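Local coordinates for protein argininosuccinate lyase (Chelativorans sp., PDB 6RXA) that acts as a C-N lyase of the aspartase/fumarase superfamily, called EDDS lyase, and probably splits argininosuccinate into fumarate and arginine, at residues P41-I46 with N113-A118; L54-I59 with R212-A217; S365-L370 with E387-V392; G137-V142 with M462-K467; I259-W262 with E266-V269. The protein carries 2 engineered substitutions. All coordinates share one frame; numbering follows the deposited sequence.

Contact 1. Residues P41-I46 with N113-A118. With FMT (formic acid), chain C.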
# COMPACT_ATOMS: atom_id res chain seq x y z
N PRO A 41 -12.44 6.83 27.80
CA PRO A 41 -13.11 6.08 28.87
C PRO A 41 -12.33 4.88 29.34
O PRO A 41 -12.43 4.51 30.52
CB PRO A 41 -14.47 5.69 28.26
CG PRO A 41 -14.36 5.96 26.81
CD PRO A 41 -13.30 7.00 26.61
N TYR A 42 -11.55 4.24 28.46
CA TYR A 42 -10.70 3.14 28.89
C TYR A 42 -9.54 3.64 29.73
O TYR A 42 -9.18 3.01 30.74
CB TYR A 42 -10.19 2.37 27.66
CG TYR A 42 -11.33 1.81 26.84
CD1 TYR A 42 -11.97 0.64 27.23
CD2 TYR A 42 -11.79 2.45 25.71
CE1 TYR A 42 -13.04 0.12 26.49
CE2 TYR A 42 -12.85 1.94 24.97
CZ TYR A 42 -13.47 0.78 25.37
OH TYR A 42 -14.52 0.28 24.62
N ASP A 43 -8.92 4.75 29.34
CA ASP A 43 -7.90 5.37 30.18
C ASP A 43 -8.43 5.61 31.59
O ASP A 43 -7.72 5.38 32.57
CB ASP A 43 -7.43 6.70 29.58
CG ASP A 43 -6.43 6.52 28.44
OD1 ASP A 43 -6.16 5.38 28.02
OD2 ASP A 43 -5.90 7.55 27.97
N SER A 44 -9.69 6.06 31.71
CA SER A 44 -10.28 6.33 33.02
C SER A 44 -10.43 5.04 33.83
O SER A 44 -10.24 5.05 35.06
CB SER A 44 -11.62 7.04 32.87
OG SER A 44 -11.44 8.40 32.54
N GLN A 45 -10.79 3.94 33.18
CA GLN A 45 -10.82 2.65 33.85
C GLN A 45 -9.43 2.23 34.29
O GLN A 45 -9.25 1.70 35.40
CB GLN A 45 -11.43 1.60 32.93
CG GLN A 45 -12.92 1.79 32.71
CD GLN A 45 -13.72 1.67 34.00
OE1 GLN A 45 -13.84 0.59 34.57
NE2 GLN A 45 -14.27 2.79 34.46
N ILE A 46 -8.42 2.48 33.46
CA ILE A 46 -7.04 2.15 33.83
C ILE A 46 -6.61 2.92 35.07
O ILE A 46 -5.96 2.36 35.96
CB ILE A 46 -6.11 2.38 32.63
CG1 ILE A 46 -6.41 1.35 31.54
CG2 ILE A 46 -4.65 2.36 33.07
CD1 ILE A 46 -5.78 1.69 30.19
N ASN A 113 3.28 5.96 28.48
CA ASN A 113 3.58 4.98 27.45
C ASN A 113 2.83 3.67 27.66
O ASN A 113 2.25 3.13 26.72
CB ASN A 113 5.09 4.72 27.37
CG ASN A 113 5.87 5.96 26.98
OD1 ASN A 113 5.31 6.95 26.49
ND2 ASN A 113 7.18 5.92 27.20
N ASP A 114 2.86 3.12 28.89
CA ASP A 114 2.11 1.89 29.13
C ASP A 114 0.61 2.16 29.23
O ASP A 114 -0.19 1.34 28.77
CB ASP A 114 2.69 1.05 30.27
CG ASP A 114 2.67 1.70 31.63
OD1 ASP A 114 2.61 2.94 31.74
OD2 ASP A 114 2.78 0.92 32.61
N LEU A 115 0.22 3.32 29.77
CA LEU A 115 -1.18 3.73 29.76
C LEU A 115 -1.73 3.76 28.34
O LEU A 115 -2.81 3.21 28.07
CB LEU A 115 -1.31 5.12 30.40
CG LEU A 115 -2.65 5.83 30.22
CD1 LEU A 115 -3.75 5.11 30.99
CD2 LEU A 115 -2.56 7.28 30.67
N ALA A 116 -1.01 4.42 27.43
CA ALA A 116 -1.48 4.55 26.05
C ALA A 116 -1.62 3.19 25.39
O ALA A 116 -2.62 2.92 24.72
CB ALA A 116 -0.53 5.45 25.26
N ASN A 117 -0.61 2.33 25.53
CA ASN A 117 -0.66 1.02 24.89
C ASN A 117 -1.83 0.22 25.43
O ASN A 117 -2.57 -0.42 24.66
CB ASN A 117 0.66 0.28 25.11
CG ASN A 117 0.88 -0.87 24.12
OD1 ASN A 117 0.40 -1.99 24.32
ND2 ASN A 117 1.67 -0.61 23.07
N ALA A 118 -2.04 0.26 26.75
CA ALA A 118 -3.13 -0.49 27.38
C ALA A 118 -4.50 0.05 26.98
O ALA A 118 -5.42 -0.73 26.69
CB ALA A 118 -2.98 -0.48 28.90
C FMT C . 8.84 9.19 26.82
O1 FMT C . 9.78 9.98 26.95
O2 FMT C . 8.99 8.02 26.43

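Contact 2. Residues L54-I59 with R212-A217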
# COMPACT_ATOMS: atom_id res chain seq x y z
N LEU A 54 -2.36 -0.21 43.42
CA LEU A 54 -1.40 0.45 44.30
C LEU A 54 -1.86 0.36 45.75
O LEU A 54 -1.03 0.31 46.66
CB LEU A 54 -1.23 1.91 43.94
CG LEU A 54 -0.59 2.27 42.61
CD1 LEU A 54 -0.52 3.78 42.46
CD2 LEU A 54 0.79 1.67 42.50
N THR A 55 -3.18 0.37 45.97
CA THR A 55 -3.71 0.26 47.32
C THR A 55 -3.48 -1.14 47.88
O THR A 55 -3.03 -1.30 49.02
CB THR A 55 -5.20 0.58 47.30
OG1 THR A 55 -5.42 1.80 46.60
CG2 THR A 55 -5.71 0.76 48.74
N GLU A 56 -3.77 -2.18 47.08
CA GLU A 56 -3.47 -3.54 47.51
C GLU A 56 -2.01 -3.70 47.88
O GLU A 56 -1.66 -4.44 48.80
CB GLU A 56 -3.82 -4.55 46.40
CG GLU A 56 -5.28 -4.62 46.02
CD GLU A 56 -5.62 -5.85 45.18
OE1 GLU A 56 -6.82 -6.08 44.91
OE2 GLU A 56 -4.68 -6.59 44.78
N GLN A 57 -1.12 -3.03 47.14
CA GLN A 57 0.32 -3.15 47.35
C GLN A 57 0.83 -2.27 48.48
O GLN A 57 2.03 -2.32 48.78
CB GLN A 57 1.07 -2.83 46.06
CG GLN A 57 0.78 -3.79 44.93
CD GLN A 57 1.09 -5.22 45.29
OE1 GLN A 57 0.20 -5.98 45.67
NE2 GLN A 57 2.35 -5.58 45.20
N GLY A 58 -0.03 -1.47 49.11
CA GLY A 58 0.39 -0.59 50.18
C GLY A 58 1.12 0.65 49.73
O GLY A 58 1.65 1.39 50.57
N ILE A 59 1.17 0.91 48.42
CA ILE A 59 1.83 2.11 47.91
C ILE A 59 0.97 3.34 48.20
O ILE A 59 1.49 4.41 48.53
CB ILE A 59 2.14 1.93 46.41
CG1 ILE A 59 3.18 0.82 46.25
CG2 ILE A 59 2.62 3.22 45.81
CD1 ILE A 59 3.38 0.36 44.83
N ARG A 212 1.52 -6.76 38.65
CA ARG A 212 1.04 -6.59 37.28
C ARG A 212 -0.13 -7.50 36.98
O ARG A 212 -1.00 -7.14 36.17
CB ARG A 212 2.20 -6.86 36.32
CG ARG A 212 3.37 -5.89 36.46
CD ARG A 212 4.36 -6.06 35.29
NE ARG A 212 3.68 -5.86 34.02
CZ ARG A 212 4.07 -6.39 32.86
NH1 ARG A 212 5.17 -7.14 32.78
NH2 ARG A 212 3.34 -6.16 31.78
N ASP A 213 -0.19 -8.67 37.61
CA ASP A 213 -1.31 -9.58 37.39
C ASP A 213 -2.62 -9.01 37.93
O ASP A 213 -3.68 -9.27 37.36
CB ASP A 213 -1.01 -10.93 38.04
CG ASP A 213 0.10 -11.70 37.33
OD1 ASP A 213 0.13 -11.66 36.08
OD2 ASP A 213 0.92 -12.33 38.01
N ARG A 214 -2.57 -8.25 39.03
CA ARG A 214 -3.81 -7.69 39.57
C ARG A 214 -4.38 -6.62 38.64
O ARG A 214 -5.59 -6.60 38.36
CB ARG A 214 -3.57 -7.11 40.96
CG ARG A 214 -4.72 -6.26 41.53
CD ARG A 214 -5.97 -7.07 41.90
NE ARG A 214 -5.63 -8.29 42.62
CZ ARG A 214 -6.02 -9.51 42.26
NH1 ARG A 214 -5.62 -10.55 42.98
NH2 ARG A 214 -6.81 -9.69 41.22
N THR A 215 -3.54 -5.69 38.19
CA THR A 215 -4.04 -4.65 37.30
C THR A 215 -4.64 -5.27 36.05
O THR A 215 -5.70 -4.86 35.58
CB THR A 215 -2.89 -3.71 36.92
OG1 THR A 215 -2.06 -3.49 38.07
CG2 THR A 215 -3.43 -2.39 36.43
N SER A 216 -3.95 -6.29 35.52
CA SER A 216 -4.42 -7.01 34.34
C SER A 216 -5.78 -7.64 34.57
O SER A 216 -6.70 -7.47 33.77
CB SER A 216 -3.38 -8.07 33.99
OG SER A 216 -3.76 -8.83 32.86
N ALA A 217 -5.95 -8.33 35.70
CA ALA A 217 -7.22 -8.97 36.01
C ALA A 217 -8.34 -7.95 36.18
O ALA A 217 -9.46 -8.17 35.72
CB ALA A 217 -7.05 -9.82 37.27

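Contact 3. Residues S365-L370 with E387-V392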
# COMPACT_ATOMS: atom_id res chain seq x y z
N SER A 365 -23.31 -23.96 -20.00
CA SER A 365 -22.62 -24.42 -18.80
C SER A 365 -22.73 -25.93 -18.59
O SER A 365 -21.98 -26.48 -17.77
CB SER A 365 -23.13 -23.66 -17.58
OG SER A 365 -24.41 -24.12 -17.19
N THR A 366 -23.65 -26.61 -19.27
CA THR A 366 -23.79 -28.06 -19.16
C THR A 366 -22.81 -28.83 -20.04
O THR A 366 -22.87 -30.06 -20.07
CB THR A 366 -25.23 -28.46 -19.50
OG1 THR A 366 -25.56 -27.95 -20.80
CG2 THR A 366 -26.19 -27.90 -18.46
N MET A 367 -21.88 -28.17 -20.73
CA MET A 367 -21.05 -28.89 -21.68
C MET A 367 -20.03 -29.81 -21.01
O MET A 367 -19.61 -30.80 -21.62
CB MET A 367 -20.34 -27.93 -22.63
CG MET A 367 -21.27 -27.20 -23.58
SD MET A 367 -22.18 -28.31 -24.66
CE MET A 367 -23.85 -28.13 -24.01
N THR A 368 -19.61 -29.52 -19.77
CA THR A 368 -18.71 -30.44 -19.09
C THR A 368 -19.38 -31.79 -18.90
O THR A 368 -18.78 -32.84 -19.16
CB THR A 368 -18.26 -29.91 -17.74
OG1 THR A 368 -17.51 -28.70 -17.89
CG2 THR A 368 -17.35 -30.95 -17.06
N ASP A 369 -20.64 -31.78 -18.46
CA ASP A 369 -21.33 -33.05 -18.27
C ASP A 369 -21.48 -33.81 -19.58
O ASP A 369 -21.39 -35.04 -19.60
CB ASP A 369 -22.66 -32.87 -17.57
CG ASP A 369 -22.52 -32.87 -16.07
OD1 ASP A 369 -21.38 -32.64 -15.61
OD2 ASP A 369 -23.51 -33.13 -15.36
N LEU A 370 -21.71 -33.10 -20.69
CA LEU A 370 -21.74 -33.78 -21.99
C LEU A 370 -20.39 -34.44 -22.29
O LEU A 370 -20.33 -35.58 -22.76
CB LEU A 370 -22.16 -32.80 -23.09
CG LEU A 370 -22.42 -33.37 -24.48
CD1 LEU A 370 -23.60 -34.32 -24.46
CD2 LEU A 370 -22.66 -32.25 -25.49
N GLU A 387 -12.52 -31.77 -27.25
CA GLU A 387 -12.47 -31.17 -28.58
C GLU A 387 -13.77 -31.38 -29.34
O GLU A 387 -14.22 -30.49 -30.08
CB GLU A 387 -11.29 -31.75 -29.36
CG GLU A 387 -10.83 -30.91 -30.55
CD GLU A 387 -10.28 -29.54 -30.14
OE1 GLU A 387 -10.63 -28.54 -30.81
OE2 GLU A 387 -9.52 -29.46 -29.16
N ILE A 388 -14.39 -32.55 -29.20
CA ILE A 388 -15.67 -32.79 -29.85
C ILE A 388 -16.72 -31.83 -29.31
O ILE A 388 -17.47 -31.20 -30.07
CB ILE A 388 -16.12 -34.25 -29.65
CG1 ILE A 388 -15.20 -35.22 -30.39
CG2 ILE A 388 -17.57 -34.40 -30.15
CD1 ILE A 388 -15.46 -36.68 -30.02
N VAL A 389 -16.81 -31.72 -27.99
CA VAL A 389 -17.84 -30.87 -27.40
C VAL A 389 -17.59 -29.39 -27.69
O VAL A 389 -18.53 -28.62 -27.88
CB VAL A 389 -18.02 -31.18 -25.91
CG1 VAL A 389 -19.03 -30.21 -25.29
CG2 VAL A 389 -18.46 -32.64 -25.72
N ALA A 390 -16.33 -28.95 -27.74
CA ALA A 390 -16.10 -27.57 -28.14
C ALA A 390 -16.67 -27.31 -29.53
O ALA A 390 -17.23 -26.23 -29.78
CB ALA A 390 -14.61 -27.25 -28.10
N HIS A 391 -16.54 -28.28 -30.44
CA HIS A 391 -17.10 -28.13 -31.78
C HIS A 391 -18.62 -28.08 -31.72
O HIS A 391 -19.25 -27.31 -32.46
CB HIS A 391 -16.63 -29.29 -32.67
CG HIS A 391 -16.95 -29.12 -34.12
ND1 HIS A 391 -15.99 -28.86 -35.07
CD2 HIS A 391 -18.13 -29.20 -34.80
CE1 HIS A 391 -16.56 -28.77 -36.26
NE2 HIS A 391 -17.85 -28.97 -36.12
N VAL A 392 -19.23 -28.87 -30.84
CA VAL A 392 -20.67 -28.78 -30.65
C VAL A 392 -21.05 -27.35 -30.29
O VAL A 392 -21.98 -26.77 -30.87
CB VAL A 392 -21.14 -29.77 -29.57
CG1 VAL A 392 -22.59 -29.48 -29.21
CG2 VAL A 392 -20.96 -31.22 -30.06

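Contact 4. Residues G137-V142 with M462-K467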
# COMPACT_ATOMS: atom_id res chain seq x y z
N GLY A 137 -23.21 -12.26 12.63
CA GLY A 137 -24.51 -11.92 12.06
C GLY A 137 -24.53 -12.04 10.55
O GLY A 137 -25.53 -12.46 9.95
N TYR A 138 -23.43 -11.66 9.90
CA TYR A 138 -23.29 -11.80 8.46
C TYR A 138 -23.28 -13.26 8.06
O TYR A 138 -24.02 -13.67 7.15
CB TYR A 138 -21.99 -11.09 8.07
CG TYR A 138 -21.57 -10.98 6.62
CD1 TYR A 138 -22.48 -10.86 5.59
CD2 TYR A 138 -20.22 -10.93 6.30
CE1 TYR A 138 -22.05 -10.72 4.28
CE2 TYR A 138 -19.78 -10.78 5.00
CZ TYR A 138 -20.71 -10.68 3.99
OH TYR A 138 -20.29 -10.55 2.68
N ARG A 139 -22.50 -14.08 8.77
CA ARG A 139 -22.49 -15.51 8.48
C ARG A 139 -23.86 -16.14 8.72
O ARG A 139 -24.30 -16.99 7.93
CB ARG A 139 -21.40 -16.21 9.29
CG ARG A 139 -21.24 -17.67 8.92
CD ARG A 139 -20.17 -18.34 9.74
NE ARG A 139 -19.94 -19.69 9.26
CZ ARG A 139 -19.27 -20.62 9.91
NH1 ARG A 139 -18.78 -20.35 11.11
NH2 ARG A 139 -19.08 -21.81 9.37
N GLU A 140 -24.56 -15.72 9.78
CA GLU A 140 -25.91 -16.23 10.03
C GLU A 140 -26.82 -15.95 8.84
O GLU A 140 -27.54 -16.83 8.37
CB GLU A 140 -26.50 -15.62 11.30
CG GLU A 140 -25.95 -16.18 12.58
CD GLU A 140 -26.42 -15.43 13.81
OE1 GLU A 140 -27.09 -14.39 13.65
OE2 GLU A 140 -26.10 -15.87 14.94
N ALA A 141 -26.79 -14.71 8.34
CA ALA A 141 -27.65 -14.36 7.21
C ALA A 141 -27.31 -15.19 5.97
O ALA A 141 -28.21 -15.63 5.25
CB ALA A 141 -27.54 -12.87 6.91
N VAL A 142 -26.02 -15.41 5.73
CA VAL A 142 -25.55 -16.20 4.59
C VAL A 142 -26.03 -17.64 4.68
O VAL A 142 -26.56 -18.20 3.71
CB VAL A 142 -24.02 -16.11 4.52
CG1 VAL A 142 -23.41 -17.17 3.61
CG2 VAL A 142 -23.58 -14.71 4.08
N MET A 462 -24.07 -24.60 10.92
CA MET A 462 -24.95 -24.25 12.04
C MET A 462 -24.31 -24.66 13.36
O MET A 462 -24.41 -23.94 14.35
CB MET A 462 -26.31 -24.90 11.85
CG MET A 462 -27.11 -24.36 10.65
SD MET A 462 -27.67 -22.67 10.89
CE MET A 462 -29.06 -22.92 12.00
N ALA A 463 -23.64 -25.82 13.39
CA ALA A 463 -22.93 -26.21 14.60
C ALA A 463 -21.77 -25.27 14.88
O ALA A 463 -21.52 -24.90 16.04
CB ALA A 463 -22.46 -27.65 14.48
N GLU A 464 -21.04 -24.87 13.83
CA GLU A 464 -19.95 -23.92 14.00
C GLU A 464 -20.45 -22.57 14.50
O GLU A 464 -19.82 -21.95 15.35
CB GLU A 464 -19.16 -23.79 12.69
CG GLU A 464 -18.29 -25.00 12.39
CD GLU A 464 -17.49 -24.90 11.10
OE1 GLU A 464 -17.60 -23.90 10.35
OE2 GLU A 464 -16.72 -25.84 10.83
N LEU A 465 -21.60 -22.12 13.98
CA LEU A 465 -22.15 -20.83 14.41
C LEU A 465 -22.52 -20.85 15.89
O LEU A 465 -22.36 -19.85 16.59
CB LEU A 465 -23.38 -20.49 13.56
CG LEU A 465 -23.07 -19.83 12.22
CD1 LEU A 465 -24.26 -19.93 11.29
CD2 LEU A 465 -22.67 -18.38 12.44
N HIS A 466 -23.05 -21.98 16.37
CA HIS A 466 -23.29 -22.13 17.80
C HIS A 466 -22.01 -21.93 18.59
O HIS A 466 -22.00 -21.24 19.62
CB HIS A 466 -23.90 -23.50 18.07
CG HIS A 466 -24.22 -23.73 19.51
ND1 HIS A 466 -25.38 -23.26 20.09
CD2 HIS A 466 -23.52 -24.33 20.50
CE1 HIS A 466 -25.39 -23.59 21.37
NE2 HIS A 466 -24.27 -24.24 21.64
N LYS A 467 -20.90 -22.52 18.13
CA LYS A 467 -19.62 -22.34 18.80
C LYS A 467 -19.10 -20.91 18.68
O LYS A 467 -18.53 -20.37 19.63
CB LYS A 467 -18.60 -23.34 18.25
CG LYS A 467 -18.90 -24.80 18.60
CD LYS A 467 -17.88 -25.72 17.94
CE LYS A 467 -17.27 -26.72 18.91
NZ LYS A 467 -17.78 -28.10 18.66

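Contact 5. Residues I259-W262 with E266-V269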
# COMPACT_ATOMS: atom_id res chain seq x y z
N ILE A 259 -22.88 -9.81 -6.57
CA ILE A 259 -24.29 -9.45 -6.55
C ILE A 259 -24.55 -8.28 -7.50
O ILE A 259 -25.58 -8.22 -8.17
CB ILE A 259 -24.75 -9.14 -5.11
CG1 ILE A 259 -24.68 -10.41 -4.26
CG2 ILE A 259 -26.17 -8.58 -5.13
CD1 ILE A 259 -24.96 -10.18 -2.78
N GLN A 260 -23.62 -7.33 -7.57
CA GLN A 260 -23.77 -6.23 -8.52
C GLN A 260 -23.85 -6.74 -9.95
O GLN A 260 -24.64 -6.23 -10.75
CB GLN A 260 -22.63 -5.23 -8.34
CG GLN A 260 -22.93 -3.90 -9.00
CD GLN A 260 -21.88 -2.85 -8.72
OE1 GLN A 260 -20.78 -3.15 -8.24
NE2 GLN A 260 -22.18 -1.60 -9.08
N LEU A 261 -23.03 -7.74 -10.30
CA LEU A 261 -23.13 -8.30 -11.65
C LEU A 261 -24.43 -9.07 -11.84
O LEU A 261 -25.11 -8.91 -12.85
CB LEU A 261 -21.90 -9.16 -11.97
CG LEU A 261 -20.56 -8.43 -12.02
CD1 LEU A 261 -19.46 -9.35 -12.59
CD2 LEU A 261 -20.64 -7.15 -12.85
N TRP A 262 -24.82 -9.90 -10.86
CA TRP A 262 -26.08 -10.62 -10.95
C TRP A 262 -27.27 -9.68 -11.19
O TRP A 262 -28.24 -10.05 -11.87
CB TRP A 262 -26.38 -11.36 -9.65
CG TRP A 262 -25.55 -12.56 -9.33
CD1 TRP A 262 -24.70 -13.25 -10.15
CD2 TRP A 262 -25.52 -13.21 -8.07
NE1 TRP A 262 -24.14 -14.31 -9.45
CE2 TRP A 262 -24.64 -14.30 -8.17
CE3 TRP A 262 -26.19 -12.99 -6.85
CZ2 TRP A 262 -24.38 -15.16 -7.10
CZ3 TRP A 262 -25.92 -13.83 -5.79
CH2 TRP A 262 -25.02 -14.90 -5.92
N GLU A 266 -28.42 -6.54 -17.63
CA GLU A 266 -28.15 -7.58 -18.61
C GLU A 266 -28.19 -8.98 -18.02
O GLU A 266 -28.74 -9.90 -18.66
CB GLU A 266 -26.77 -7.31 -19.22
CG GLU A 266 -26.71 -6.03 -20.06
CD GLU A 266 -26.55 -4.75 -19.25
OE1 GLU A 266 -26.28 -4.83 -18.03
OE2 GLU A 266 -26.69 -3.67 -19.87
N TYR A 267 -27.60 -9.21 -16.84
CA TYR A 267 -27.74 -10.52 -16.23
C TYR A 267 -29.17 -10.71 -15.72
O TYR A 267 -29.82 -11.71 -16.03
CB TYR A 267 -26.84 -10.68 -15.02
CG TYR A 267 -25.34 -10.92 -15.18
CD1 TYR A 267 -24.54 -10.11 -15.98
CD2 TYR A 267 -24.71 -11.92 -14.44
CE1 TYR A 267 -23.17 -10.29 -16.05
CE2 TYR A 267 -23.34 -12.11 -14.51
CZ TYR A 267 -22.58 -11.29 -15.31
OH TYR A 267 -21.21 -11.44 -15.36
N GLN A 268 -29.64 -9.76 -14.90
CA GLN A 268 -30.97 -9.76 -14.30
C GLN A 268 -31.33 -11.11 -13.67
O GLN A 268 -32.46 -11.58 -13.76
CB GLN A 268 -32.05 -9.23 -15.24
CG GLN A 268 -32.03 -9.74 -16.64
CD GLN A 268 -33.12 -9.10 -17.49
OE1 GLN A 268 -33.92 -8.30 -16.99
NE2 GLN A 268 -33.16 -9.44 -18.77
N VAL A 269 -30.37 -11.70 -12.96
CA VAL A 269 -30.67 -12.93 -12.22
C VAL A 269 -30.91 -12.70 -10.73
O VAL A 269 -31.31 -13.63 -10.03
CB VAL A 269 -29.61 -14.03 -12.43
CG1 VAL A 269 -29.62 -14.49 -13.89
CG2 VAL A 269 -28.27 -13.53 -11.98

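Contact 1. Residues P41-I46 with N113-A118
Ile46 and Leu115 meet through one methyl each: CG2 of Ile46 lies 3.6 Å from CD1 of Leu115. With CG of Leu115 opposite its backbone N (chi1 168°) and chi2 near 68°, CD1 is swung toward helix 35-56, although the CB itself leaves helix 112-147 at a slant. The two branches of Ile46 divide the work. While CG2 takes the leucine, the longer arm carries CD1 onto the methyl of Ala118, 3.8 Å from its CB; the small alanine leaves space for that arm. Asp43, one turn earlier, reaches across at about a right angle and sets OD1 3.8 Å from Leu115 CD1, a van der Waals contact between a carboxylate oxygen and a methyl, not a hydrogen bond. Branched side chains suit this buried joint, where the axes of the two short segments approach to 9.8 Å. At the start of the other segment, Asn113 ND2 donates an almost straight bond (2.9 Å, 172°) to O2 of a formate, which Thr158 of the second subunit and Lys286 and Asn288 of the third also hold. Asn113 binds succinate and fumarate in this protein, and a pocket assembled from three chains is the hallmark of the aspartase/fumarase active site.

Contact 2. Residues L54-I59 with R212-A217
Arg214 NE gives a hydrogen bond to OE2 of Glu56, 2.9 Å away, and the opposite charges make it a salt bridge. The carboxylate comes to the edge of the guanidinium, near its plane, and offers the syn side of OE2. The bond is bent, at 133°; the two flat groups are turned 60° apart, and the acid also lies against the arginine's methylenes, with OE2 3.3 Å from Arg214 CG and OE1 3.3 Å from Arg214 CD. Arginine can do this because its chain folds at chi2 and chi3, which turns NE toward Glu56; the glutamate instead reaches straight out from CG. Replacing Arg214 by an alanine would probably leave the Glu56 carboxylate without this charged mate and free to swing in the solvent.

Glu56 stands on the last turn of helix 35-56, which closes in a Schellman motif: Ile59 N bonds to Leu54 O at 2.9 Å and Gly58 N to Thr55 O at 3.0 Å. Glycine suits the turn, since Gly58 adopts a positive phi of 77°. Farther out, Gln57 NE2 holds the carbonyl of Pro209, while Asn211 OD1 accepts weak bonds from the backbone N of Asp213 and Arg214 as helix 212-218 begins. On the same short helix, Asp213 pairs with Lys446 of the second subunit.

Contact 3. Residues S365-L370 with E387-V392
Val389 CG1 is the methyl on which Met367 and Leu370 close. Each of the two arrives at a slant, and since they are three residues apart on the same face of helix 367-378, the valine methyl is approached from two successive positions of one turn. Met367 makes the closer contacts. Its chain leaves CB with CG on the side of the backbone N and then folds at chi2 (-61°), so that the sulfur returns to the valine instead of passing it by: SD and CB of Met367 both lie 3.7 Å from Val389 CG1, with CG of Met367 in between at 4.1 Å. The unbranched, flexible methionine can wrap a methyl in this way where a beta-branched residue could not. Leu370 comes in with a single branch, its CD2 standing 4.2 Å from the same Val389 CG1, a looser contact.

On the other helix, CG1 of Val389 is set opposite the backbone N (chi1 176°), where it projects into the cleft between the two larger side chains. Between the two segments the contacts are apolar and buried, which fits the choice of residues. Leu434, Ile430 and Ala433 of helix 427-434 close round Met367 and Leu370, and Met367 also packs on Gln285 of the fourth subunit. Two consecutive helices, 367-378 and 382-399, separated by a short link and joined through such a hydrophobic seam, belong to the small helical C-terminal region that argininosuccinate lyases carry.

Contact 4. Residues G137-V142 with M462-K467
Arg139 and Leu465 join the two longest helices of the chain, 112-147 and 451-500, whose short segments here run nearly antiparallel (161°) in the elongated helical bundle characteristic of the aspartase/fumarase superfamily. The local axes are 10.9 Å apart, a wide spacing that leaves room for a full-length arginine between them. Arg139 uses that room by staying extended: CG is opposite the backbone N, and the chain continues straight to NE. Its methylenes run past the leucine, with CD 3.7 Å from Leu465 CD2, while CG of Leu465 lies over one face of the guanidinium. The leucine thus serves as an apolar support for the stem of a buried charge.

At the end of the arm, NH2 of Arg139 donates to OE1 of Glu464, 2.7 Å away and close to straight at 166°. The acid oxygen lies in the guanidinium plane and is met nearly head-on, in line with its own C-O bond, although the carboxylate plane is turned 55° from that of the guanidinium. Each remaining nitrogen also has a partner: NH1 forms a salt bridge with Asp468, and NE bonds to Ser176 OG. So many bonds probably repay the cost of burying the charge and hold the group's rotation fixed. Glu140 adds its CG, 4.0 Å from Leu465 CD2, and sends its carboxylate on to Arg469.

Around this pair of helices, helix 168-193 covers Arg139 with Leu179 and Ala180, while Tyr138 turns to helices 236-262 and 329-348.

Contact 5. Residues I259-W262 with E266-V269
Tyr267 lies against the end of helix 236-262, with the carbonyl oxygen of Leu261 over one face of its ring. Starting at its root, CB is 3.5 Å from Trp262 O and slightly nearer to Leu261 O. CG comes to 3.1 Å from Leu261 O, a snug approach in which the oxygen stands over the ring, displaced from its centre toward CG; the same oxygen is hydrogen-bonded to Thr264 OG1 of its own chain. Beyond the ring's middle the partner changes to the leucine side chain: CZ of Tyr267 is 4.0 Å from Leu261 CB, and OH is 3.9 Å from Leu261 CD1. Meanwhile CD2 of Tyr267 comes near the edge of the Trp262 indole. A chi1 of -76° puts the ring beside its own backbone N, hence over the helix end. A flat aromatic residue suits the place, since it can cover a carbonyl and a leucine at once. An alanine here is likely to uncover the Leu261 carbonyl and deprive Thr264 of the fourth subunit of its packing partner.

Behind the ring, Val269 N donates to Trp262 O at 2.9 Å, bent to 143°, while Val269 CG2 sits 3.7 Å from Trp262 CB. Gln268, with positive phi (48°), lets the chain turn toward that bond. The arrangement is that of a helix C-terminus whose chain folds back on its last turn before entering strand 270-271, at an interface with the fourth subunit of the tetramer.

Contacts 1 and 2 are neighbours, with centres 15 Å apart, because both use helix 35-56. Contact 1 is tied to contact 4 by helix 112-147, which bridges the 34 Å between their centres. Contacts 3 and 5 lie on the other side of the chain's centre from contact 1, and both touch the fourth subunit; their own centres are 25 Å apart, whereas contacts 1 and 3 are 65 Å apart. Along the sequence, contacts 3 and 5 are both nested in the long loop that contact 4 closes. Contact 1 alone includes a ligand-binding residue, Asn113; in contact 5, the Tyr267 side chain is about 11 Å from that of Thr158, another such residue.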